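UDP-D-quinovosamine 4-dehydrogenase (Vibrio fischeri, PDB 3NKL) is probably an oxidoreductase and lyase acting on a UDP-sugar, of which this chain is one Rossmann-like domain. Local coordinates at residues V117-D120 against D121-R125. Numbering follows the deposited sequence.
Sequences VSID and DLLGR
S118 caps the N-terminus of the short helix 119-123: its OG accepts from D121 N at 3.0 Å, while its carbonyl O accepts from L122 N at 2.8 Å. With chi1 at 66°, OG lies between the backbone N and carbonyl carbon of S118, the rotation that brings it to the D121 amide. A water bridges the same turn, its O accepting from S118 N and donating to D121 OD1 at 2.7 Å, linking the D121 carboxylate to the backbone of the N-cap residue. I119 O receives L123 N. At the C-terminal end D120 O is gripped twice, by a weak bond from G124 N and a nearly straight one (167°) from R125 N at 3.1 Å, as the chain leaves the helix through the positive phi of G124. The helix follows the edge strand 115-116 of the Rossmann-like sheet and packs on helix 78-89, where V117 and D121 touch I85 and L122 touches A89. V117 CG2 meets L122 CD1 at 3.8 Å, the two side chains crossing at about a right angle. CG1 of I119 stands anti to the backbone N (chi1 -173°), and CD1 comes to 3.6 Å from L123 CD1. I119 CG1 also sits over one face of the poorly ordered R125 guanidinium, whose weak, long salt bridge from NH1 to D120 OD1 is doubtful, because the place of OD1 is less sure.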
# COMPACT_ATOMS: atom_id res chain seq x y z
N VAL B 117 -16.37 -10.30 -3.67
CA VAL B 117 -16.08 -10.71 -2.29
C VAL B 117 -17.06 -11.80 -1.83
O VAL B 117 -18.17 -11.89 -2.35
CB VAL B 117 -16.06 -9.54 -1.29
CG1 VAL B 117 -15.00 -8.52 -1.71
CG2 VAL B 117 -17.43 -8.93 -1.15
N SER B 118 -16.67 -12.64 -0.88
CA SER B 118 -17.61 -13.69 -0.44
C SER B 118 -18.84 -13.07 0.22
O SER B 118 -18.76 -11.99 0.81
CB SER B 118 -16.95 -14.70 0.51
OG SER B 118 -16.57 -14.09 1.74
N ILE B 119 -19.97 -13.76 0.10
CA ILE B 119 -21.19 -13.37 0.79
C ILE B 119 -20.98 -13.39 2.31
O ILE B 119 -21.56 -12.58 3.03
CB ILE B 119 -22.35 -14.31 0.44
CG1 ILE B 119 -23.65 -13.78 1.03
CG2 ILE B 119 -22.06 -15.73 0.93
CD1 ILE B 119 -24.24 -12.67 0.22
N ASP B 120 -20.16 -14.33 2.79
CA ASP B 120 -19.80 -14.36 4.20
C ASP B 120 -19.15 -13.04 4.62
O ASP B 120 -19.54 -12.45 5.63
CB ASP B 120 -18.83 -15.51 4.49
CG ASP B 120 -19.53 -16.86 4.54
OD1 ASP B 120 -20.76 -16.89 4.77
OD2 ASP B 120 -18.84 -17.88 4.35
N ASP B 121 -18.18 -12.58 3.84
CA ASP B 121 -17.48 -11.33 4.15
C ASP B 121 -18.42 -10.15 3.94
O ASP B 121 -18.42 -9.21 4.73
CB ASP B 121 -16.25 -11.16 3.28
CG ASP B 121 -15.07 -11.99 3.77
OD1 ASP B 121 -14.00 -11.98 3.12
OD2 ASP B 121 -15.23 -12.65 4.81
N LEU B 122 -19.20 -10.19 2.86
CA LEU B 122 -20.12 -9.10 2.56
C LEU B 122 -21.08 -8.85 3.71
O LEU B 122 -21.41 -7.70 4.03
CB LEU B 122 -20.97 -9.47 1.33
CG LEU B 122 -21.71 -8.35 0.61
CD1 LEU B 122 -20.71 -7.35 -0.05
CD2 LEU B 122 -22.61 -8.97 -0.44
N LEU B 123 -21.58 -9.93 4.30
CA LEU B 123 -22.67 -9.82 5.26
C LEU B 123 -22.17 -9.91 6.71
O LEU B 123 -22.92 -9.67 7.65
CB LEU B 123 -23.75 -10.90 5.00
CG LEU B 123 -24.42 -10.86 3.61
CD1 LEU B 123 -25.53 -11.89 3.52
CD2 LEU B 123 -24.98 -9.48 3.29
N GLY B 124 -20.90 -10.25 6.88
CA GLY B 124 -20.35 -10.38 8.21
C GLY B 124 -21.06 -11.52 8.91
O GLY B 124 -21.69 -11.32 9.95
N ARG B 125 -20.98 -12.70 8.31
CA ARG B 125 -21.58 -13.91 8.85
C ARG B 125 -20.68 -14.57 9.91
O ARG B 125 -21.16 -15.32 10.76
CB ARG B 125 -21.86 -14.91 7.72
CG ARG B 125 -22.99 -14.50 6.78
CD ARG B 125 -23.14 -15.51 5.66
NE ARG B 125 -24.45 -15.46 5.02
CZ ARG B 125 -24.84 -16.27 4.04
NH1 ARG B 125 -24.01 -17.20 3.60
NH2 ARG B 125 -26.05 -16.16 3.51
O HOH W 1 -13.94 -12.02 0.46